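Long-range contacts in putative lipoprotein (Parabacteroides distasonis ATCC 8503, PDB 3JX8), which is of unknown function but is a putative lipoprotein with an adhesin-like parallel beta-helix, and may bind lipid: residues L101-S106 / G128-R133; S211-Q216 / H229-P234. One frame throughout, in Å; residues are numbered along the deposited sequence.

How the contacts relate
Contacts 1 and 2 sit in one elongated parallel beta-solenoid but join its parts in different ways. The centre of contact 1 (L101-S106 with G128-R133) is about 4 Å from the centre of the chain, and the contact spans the interior, from the strand of one face to the strand of another. The centre of contact 2 (S211-Q216 with H229-P234) is about 24 Å from the chain centre, toward the C-terminal end, where one coil stacks on the next. The two contact centres are 28 Å apart and the nearest atoms about 16 Å. Strands 150-153, 170-174 and 189-192 lie side by side between 129-132 and 209-214, each pairing in parallel with the next. Sulfates, probably from the crystallisation liquor, bind S106 and approach the Q216 side chain.

Contact 1 of 2, residues L101-S106 / G128-R133; sequences LNTVGS and GNVELR. With SO4 (sulfate ion), chain H.
T103 and V130 meet inside the solenoid through methyl groups: CG2 of T103 lies 3.9 Å from CG2 of V130, the two side chains running past each other in opposite directions, from different faces of the coil. With chi1 at -172°, T103 places its methyl between backbone N and carbonyl carbon, pointing to V130, while OG1 reaches a water at 2.8 Å. That water donates weakly to N129 O, giving a loose polar link beside the methyls. V130 offers its other branch, CG1, to CD2 of L101 at a looser 4.4 Å. M124 on strand 120-125 packs against both T103 and V130.

Toward the turn the contact becomes a backbone one. G128 N donates to G105 O at 2.9 Å, in the carbonyl plane and on a lone pair, although the bond is bent (132° at the hydrogen). From the same peptide unit S106 N points the other way, donating almost straight to O1 of a sulfate, probably from the crystallisation liquor, at 2.7 Å, and S106 OG adds a bond to sulfate O3 at 2.8 Å. Methyl packing, with one water beside it, thus joins the two strands; in the crystal both polar ends of the G105-S106 peptide have partners, but only the bond to G128 belongs to the protein itself.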
ATOM      1  N   LEU A 101      19.119   0.545   2.176  1.00 24.87           N
ATOM      2  CA  LEU A 101      19.075   0.806   0.761  1.00 24.60           C
ATOM      3  C   LEU A 101      17.706   1.425   0.417  1.00 24.89           C
ATOM      4  O   LEU A 101      16.646   0.849   0.700  1.00 23.90           O
ATOM      5  CB  LEU A 101      19.227  -0.497  -0.019  1.00 24.40           C
ATOM      6  CG  LEU A 101      19.056  -0.354  -1.538  1.00 23.90           C
ATOM      7  CD1 LEU A 101      20.138   0.577  -2.095  1.00 22.34           C
ATOM      8  CD2 LEU A 101      19.078  -1.724  -2.240  1.00 21.13           C
ATOM      9  N   ASN A 102      17.760   2.575  -0.233  1.00 24.96           N
ATOM     10  CA  ASN A 102      16.603   3.237  -0.769  1.00 25.26           C
ATOM     11  C   ASN A 102      16.869   3.344  -2.237  1.00 25.57           C
ATOM     12  O   ASN A 102      17.754   4.088  -2.647  1.00 26.03           O
ATOM     13  CB  ASN A 102      16.433   4.607  -0.126  1.00 25.18           C
ATOM     14  CG  ASN A 102      16.028   4.497   1.347  1.00 26.15           C
ATOM     15  OD1 ASN A 102      14.963   3.986   1.659  1.00 26.11           O
ATOM     16  ND2 ASN A 102      16.898   4.930   2.249  1.00 27.43           N
ATOM     17  N   THR A 103      16.158   2.546  -3.009  1.00 25.17           N
ATOM     18  CA  THR A 103      16.317   2.499  -4.429  1.00 26.28           C
ATOM     19  C   THR A 103      14.975   2.822  -5.139  1.00 26.60           C
ATOM     20  O   THR A 103      13.894   2.377  -4.693  1.00 27.45           O
ATOM     21  CB  THR A 103      16.886   1.135  -4.849  1.00 26.60           C
ATOM     22  OG1 THR A 103      17.195   1.182  -6.235  1.00 29.69           O
ATOM     23  CG2 THR A 103      15.937   0.006  -4.601  1.00 24.95           C
ATOM     24  N   VAL A 104      15.047   3.625  -6.197  1.00 25.33           N
ATOM     25  CA  VAL A 104      13.876   4.100  -6.914  1.00 24.99           C
ATOM     26  C   VAL A 104      14.179   4.070  -8.397  1.00 26.01           C
ATOM     27  O   VAL A 104      15.174   4.665  -8.855  1.00 26.51           O
ATOM     28  CB  VAL A 104      13.478   5.565  -6.523  1.00 25.48           C
ATOM     29  CG1 VAL A 104      12.216   6.009  -7.301  1.00 24.11           C
ATOM     30  CG2 VAL A 104      13.274   5.723  -4.976  1.00 22.66           C
ATOM     31  N   GLY A 105      13.341   3.386  -9.161  1.00 25.32           N
ATOM     32  CA  GLY A 105      13.484   3.394 -10.593  1.00 24.88           C
ATOM     33  C   GLY A 105      13.367   2.020 -11.190  1.00 25.27           C
ATOM     34  O   GLY A 105      12.813   1.099 -10.593  1.00 26.30           O
ATOM     35  N   SER A 106      13.882   1.911 -12.391  1.00 25.28           N
ATOM     36  CA  SER A 106      13.808   0.718 -13.186  1.00 26.41           C
ATOM     37  C   SER A 106      15.124  -0.044 -13.160  1.00 26.53           C
ATOM     38  O   SER A 106      15.275  -0.984 -13.905  1.00 26.63           O
ATOM     39  CB  SER A 106      13.512   1.104 -14.632  1.00 25.67           C
ATOM     40  OG  SER A 106      14.635   1.827 -15.135  1.00 27.73           O
ATOM     41  N   GLY A 128      11.900  -1.634 -11.034  1.00 26.56           N
ATOM     42  CA  GLY A 128      13.205  -2.336 -11.015  1.00 26.11           C
ATOM     43  C   GLY A 128      13.285  -3.602 -10.174  1.00 26.52           C
ATOM     44  O   GLY A 128      12.282  -4.244  -9.884  1.00 24.89           O
ATOM     45  N   ASN A 129      14.508  -3.988  -9.833  1.00 27.46           N
ATOM     46  CA  ASN A 129      14.742  -5.184  -9.040  1.00 28.76           C
ATOM     47  C   ASN A 129      15.920  -5.079  -8.080  1.00 28.45           C
ATOM     48  O   ASN A 129      16.898  -4.356  -8.341  1.00 29.83           O
ATOM     49  CB  ASN A 129      14.878  -6.426  -9.913  1.00 29.88           C
ATOM     50  CG  ASN A 129      16.012  -6.341 -10.883  1.00 33.40           C
ATOM     51  OD1 ASN A 129      15.922  -5.617 -11.844  1.00 41.02           O
ATOM     52  ND2 ASN A 129      17.061  -7.136 -10.680  1.00 40.22           N
ATOM     53  N   VAL A 130      15.768  -5.715  -6.928  1.00 26.75           N
ATOM     54  CA  VAL A 130      16.856  -5.952  -6.004  1.00 25.35           C
ATOM     55  C   VAL A 130      17.001  -7.446  -5.877  1.00 25.46           C
ATOM     56  O   VAL A 130      15.993  -8.156  -5.667  1.00 24.28           O
ATOM     57  CB  VAL A 130      16.565  -5.342  -4.654  1.00 25.59           C
ATOM     58  CG1 VAL A 130      17.709  -5.600  -3.675  1.00 23.50           C
ATOM     59  CG2 VAL A 130      16.260  -3.855  -4.837  1.00 24.32           C
ATOM     60  N   GLU A 131      18.238  -7.929  -6.030  1.00 25.30           N
ATOM     61  CA  GLU A 131      18.568  -9.335  -5.869  1.00 26.11           C
ATOM     62  C   GLU A 131      19.697  -9.551  -4.897  1.00 26.07           C
ATOM     63  O   GLU A 131      20.828  -9.088  -5.121  1.00 25.52           O
ATOM     64  CB  GLU A 131      18.968  -9.949  -7.198  1.00 26.60           C
ATOM     65  CG  GLU A 131      17.996  -9.663  -8.295  1.00 30.25           C
ATOM     66  CD  GLU A 131      18.260 -10.493  -9.547  1.00 36.17           C
ATOM     67  OE1 GLU A 131      19.215 -11.326  -9.559  1.00 38.80           O
ATOM     68  OE2 GLU A 131      17.484 -10.307 -10.515  1.00 38.93           O
ATOM     69  N   LEU A 132      19.392 -10.239  -3.805  1.00 26.52           N
ATOM     70  CA  LEU A 132      20.391 -10.690  -2.856  1.00 26.90           C
ATOM     71  C   LEU A 132      20.722 -12.108  -3.272  1.00 27.76           C
ATOM     72  O   LEU A 132      20.056 -13.064  -2.881  1.00 28.07           O
ATOM     73  CB  LEU A 132      19.865 -10.604  -1.418  1.00 26.70           C
ATOM     74  CG  LEU A 132      19.293  -9.237  -1.034  1.00 26.43           C
ATOM     75  CD1 LEU A 132      18.895  -9.184   0.455  1.00 26.44           C
ATOM     76  CD2 LEU A 132      20.252  -8.147  -1.373  1.00 24.87           C
ATOM     77  N   ARG A 133      21.717 -12.243  -4.137  1.00 29.13           N
ATOM     78  CA  ARG A 133      22.064 -13.548  -4.698  1.00 30.41           C
ATOM     79  C   ARG A 133      22.922 -14.360  -3.776  1.00 30.38           C
ATOM     80  O   ARG A 133      22.858 -15.573  -3.795  1.00 31.53           O
ATOM     81  CB  ARG A 133      22.779 -13.399  -6.035  1.00 30.96           C
ATOM     82  CG  ARG A 133      21.924 -12.718  -7.066  1.00 34.33           C
ATOM     83  CD  ARG A 133      22.648 -12.607  -8.383  1.00 37.41           C
ATOM     84  NE  ARG A 133      21.758 -12.119  -9.439  1.00 41.49           N
ATOM     85  CZ  ARG A 133      22.158 -11.728 -10.656  1.00 44.59           C
ATOM     86  NH1 ARG A 133      23.446 -11.734 -10.983  1.00 45.54           N
ATOM     87  NH2 ARG A 133      21.271 -11.309 -11.559  1.00 45.78           N
TER
HETATM   88  S   SO4 H   8      14.499   5.049 -14.253  1.00 59.46           S
HETATM   89  O1  SO4 H   8      15.112   4.120 -13.297  1.00 57.35           O
HETATM   90  O2  SO4 H   8      15.561   5.782 -14.994  1.00 60.13           O
HETATM   91  O3  SO4 H   8      13.621   4.389 -15.239  1.00 61.59           O
HETATM   92  O4  SO4 H   8      13.678   6.009 -13.522  1.00 61.42           O
HETATM   93  O   HOH W   1      16.796  -1.073  -7.803  1.00 45.67           O

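Contact 2 of 2, residues S211-Q216 / H229-P234; sequences SVYATQ and HYKGDP
The carbonyl oxygen of H229 takes a straight hydrogen bond from V212 N at 2.9 Å, nearly along its C=O axis. S211 CA lies 3.3 Å from the same H229 O in a CA-H...O contact. V212 O repeats the pattern in the other direction, accepting from K231 N at 3.0 Å with Y230 CA close by. The next bond, A214 N to K231 O, is weak as the strands begin to part.

On the side of the strands that carries S211, Y213, H229 and K231, the K231 chain climbs over the Y213 ring. A bend at chi3 (-83°) brings CE above the ring centre, 3.9 Å from the centroid as a CH-pi contact; NZ lies 4.7 Å from the ring centroid, over the same face, in a cation-pi interaction. G232 CA meets the edge of the same ring. H229 presents its ring edge to S211 OG, and its ND1 is bonded to N247 on the following coil. The other side faces the interior: V212 CG1 packs on Y230 CB at 3.5 Å, both near L218.

At the corner, P234 CD lies 3.3 Å from A214 O, and a water bridges T215 O to D233 N. Parallel strands from successive coils, in register with like-facing side chains, are the mark of a parallel beta-helix, consistent with the pectate lyase-like clan.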
ATOM      1  N   SER A 211       2.391 -16.977  -0.405  1.00 20.96           N
ATOM      2  CA  SER A 211       2.675 -18.404  -0.237  1.00 21.81           C
ATOM      3  C   SER A 211       3.689 -18.572   0.876  1.00 22.27           C
ATOM      4  O   SER A 211       4.817 -18.096   0.749  1.00 23.15           O
ATOM      5  CB  SER A 211       3.225 -18.992  -1.520  1.00 21.35           C
ATOM      6  OG  SER A 211       2.268 -18.853  -2.561  1.00 21.82           O
ATOM      7  N   VAL A 212       3.300 -19.248   1.958  1.00 22.52           N
ATOM      8  CA  VAL A 212       4.107 -19.294   3.157  1.00 21.94           C
ATOM      9  C   VAL A 212       4.367 -20.725   3.590  1.00 23.11           C
ATOM     10  O   VAL A 212       3.547 -21.614   3.352  1.00 22.84           O
ATOM     11  CB  VAL A 212       3.441 -18.483   4.324  1.00 21.66           C
ATOM     12  CG1 VAL A 212       2.034 -19.041   4.655  1.00 19.14           C
ATOM     13  CG2 VAL A 212       4.383 -18.389   5.573  1.00 19.26           C
ATOM     14  N   TYR A 213       5.534 -20.918   4.218  1.00 23.57           N
ATOM     15  CA  TYR A 213       5.921 -22.171   4.847  1.00 23.71           C
ATOM     16  C   TYR A 213       6.308 -21.835   6.276  1.00 23.85           C
ATOM     17  O   TYR A 213       7.325 -21.187   6.511  1.00 24.07           O
ATOM     18  CB  TYR A 213       7.098 -22.755   4.089  1.00 24.67           C
ATOM     19  CG  TYR A 213       7.737 -24.022   4.619  1.00 25.51           C
ATOM     20  CD1 TYR A 213       7.065 -24.882   5.463  1.00 26.77           C
ATOM     21  CD2 TYR A 213       9.025 -24.387   4.196  1.00 28.08           C
ATOM     22  CE1 TYR A 213       7.646 -26.044   5.916  1.00 29.02           C
ATOM     23  CE2 TYR A 213       9.618 -25.558   4.627  1.00 28.78           C
ATOM     24  CZ  TYR A 213       8.922 -26.386   5.481  1.00 29.97           C
ATOM     25  OH  TYR A 213       9.484 -27.551   5.925  1.00 33.39           O
ATOM     26  N   ALA A 214       5.463 -22.255   7.219  1.00 23.71           N
ATOM     27  CA  ALA A 214       5.642 -22.034   8.654  1.00 23.82           C
ATOM     28  C   ALA A 214       5.534 -23.400   9.315  1.00 23.47           C
ATOM     29  O   ALA A 214       4.645 -24.182   9.000  1.00 23.87           O
ATOM     30  CB  ALA A 214       4.586 -21.053   9.229  1.00 22.78           C
ATOM     31  N   THR A 215       6.456 -23.691  10.210  1.00 23.54           N
ATOM     32  CA  THR A 215       6.496 -25.009  10.847  1.00 24.06           C
ATOM     33  C   THR A 215       5.749 -25.055  12.176  1.00 24.76           C
ATOM     34  O   THR A 215       5.202 -26.093  12.521  1.00 25.37           O
ATOM     35  CB  THR A 215       7.940 -25.505  11.033  1.00 23.31           C
ATOM     36  OG1 THR A 215       8.621 -24.633  11.933  1.00 21.82           O
ATOM     37  CG2 THR A 215       8.675 -25.537   9.676  1.00 22.23           C
ATOM     38  N   GLN A 216       5.688 -23.948  12.906  1.00 25.25           N
ATOM     39  CA  GLN A 216       5.082 -23.985  14.238  1.00 26.15           C
ATOM     40  C   GLN A 216       3.819 -23.125  14.408  1.00 25.22           C
ATOM     41  O   GLN A 216       2.800 -23.621  14.853  1.00 25.16           O
ATOM     42  CB  GLN A 216       6.128 -23.577  15.239  1.00 27.01           C
ATOM     43  CG  GLN A 216       5.723 -23.788  16.663  1.00 31.06           C
ATOM     44  CD  GLN A 216       6.815 -23.319  17.587  1.00 36.18           C
ATOM     45  OE1 GLN A 216       7.970 -23.755  17.474  1.00 38.27           O
ATOM     46  NE2 GLN A 216       6.472 -22.401  18.484  1.00 38.90           N
ATOM     47  N   HIS A 229      -1.709 -19.264   0.768  1.00 21.14           N
ATOM     48  CA  HIS A 229      -1.460 -20.675   0.547  1.00 21.72           C
ATOM     49  C   HIS A 229      -0.343 -21.035   1.496  1.00 21.64           C
ATOM     50  O   HIS A 229       0.709 -20.370   1.505  1.00 22.06           O
ATOM     51  CB  HIS A 229      -0.977 -20.937  -0.880  1.00 22.36           C
ATOM     52  CG  HIS A 229      -1.674 -20.118  -1.908  1.00 23.19           C
ATOM     53  ND1 HIS A 229      -2.981 -20.345  -2.275  1.00 23.61           N
ATOM     54  CD2 HIS A 229      -1.255 -19.053  -2.633  1.00 26.13           C
ATOM     55  CE1 HIS A 229      -3.335 -19.463  -3.191  1.00 23.32           C
ATOM     56  NE2 HIS A 229      -2.306 -18.666  -3.431  1.00 25.99           N
ATOM     57  N   TYR A 230      -0.533 -22.071   2.291  1.00 21.90           N
ATOM     58  CA  TYR A 230       0.500 -22.447   3.228  1.00 21.90           C
ATOM     59  C   TYR A 230       0.836 -23.922   3.222  1.00 22.71           C
ATOM     60  O   TYR A 230      -0.003 -24.782   2.906  1.00 22.34           O
ATOM     61  CB  TYR A 230       0.149 -21.991   4.644  1.00 21.94           C
ATOM     62  CG  TYR A 230      -0.877 -22.829   5.406  1.00 24.09           C
ATOM     63  CD1 TYR A 230      -2.251 -22.667   5.172  1.00 25.19           C
ATOM     64  CD2 TYR A 230      -0.486 -23.755   6.376  1.00 23.80           C
ATOM     65  CE1 TYR A 230      -3.189 -23.400   5.878  1.00 25.74           C
ATOM     66  CE2 TYR A 230      -1.424 -24.486   7.091  1.00 24.44           C
ATOM     67  CZ  TYR A 230      -2.762 -24.297   6.843  1.00 24.47           C
ATOM     68  OH  TYR A 230      -3.702 -24.994   7.519  1.00 24.29           O
ATOM     69  N   LYS A 231       2.083 -24.191   3.604  1.00 23.09           N
ATOM     70  CA  LYS A 231       2.567 -25.545   3.783  1.00 23.96           C
ATOM     71  C   LYS A 231       3.267 -25.621   5.112  1.00 23.83           C
ATOM     72  O   LYS A 231       3.528 -24.597   5.738  1.00 23.15           O
ATOM     73  CB  LYS A 231       3.521 -25.926   2.663  1.00 24.77           C
ATOM     74  CG  LYS A 231       4.734 -25.044   2.546  1.00 28.20           C
ATOM     75  CD  LYS A 231       5.664 -25.507   1.419  1.00 32.89           C
ATOM     76  CE  LYS A 231       6.562 -26.634   1.906  1.00 35.06           C
ATOM     77  NZ  LYS A 231       7.451 -27.142   0.825  1.00 38.62           N
ATOM     78  N   GLY A 232       3.596 -26.839   5.523  1.00 24.36           N
ATOM     79  CA  GLY A 232       4.065 -27.093   6.866  1.00 24.88           C
ATOM     80  C   GLY A 232       2.868 -27.538   7.672  1.00 25.43           C
ATOM     81  O   GLY A 232       1.760 -27.587   7.161  1.00 25.96           O
ATOM     82  N   ASP A 233       3.090 -27.851   8.943  1.00 26.06           N
ATOM     83  CA  ASP A 233       2.012 -28.183   9.844  1.00 26.26           C
ATOM     84  C   ASP A 233       2.020 -27.285  11.069  1.00 25.35           C
ATOM     85  O   ASP A 233       2.025 -27.768  12.177  1.00 25.58           O
ATOM     86  CB  ASP A 233       2.091 -29.661  10.226  1.00 26.87           C
ATOM     87  CG  ASP A 233       2.018 -30.580   9.008  1.00 29.26           C
ATOM     88  OD1 ASP A 233       1.025 -30.540   8.262  1.00 30.33           O
ATOM     89  OD2 ASP A 233       2.984 -31.334   8.777  1.00 35.37           O
ATOM     90  N   PRO A 234       1.980 -25.956  10.870  1.00 24.44           N
ATOM     91  CA  PRO A 234       1.884 -25.083  12.025  1.00 23.98           C
ATOM     92  C   PRO A 234       0.470 -25.127  12.618  1.00 23.81           C
ATOM     93  O   PRO A 234      -0.413 -25.726  12.013  1.00 24.38           O
ATOM     94  CB  PRO A 234       2.093 -23.716  11.411  1.00 23.93           C
ATOM     95  CG  PRO A 234       1.373 -23.834  10.095  1.00 23.74           C
ATOM     96  CD  PRO A 234       1.623 -25.245   9.629  1.00 24.14           C
TER
HETATM   97  O   HOH W   2       5.424 -28.053  10.435  1.00 38.26           O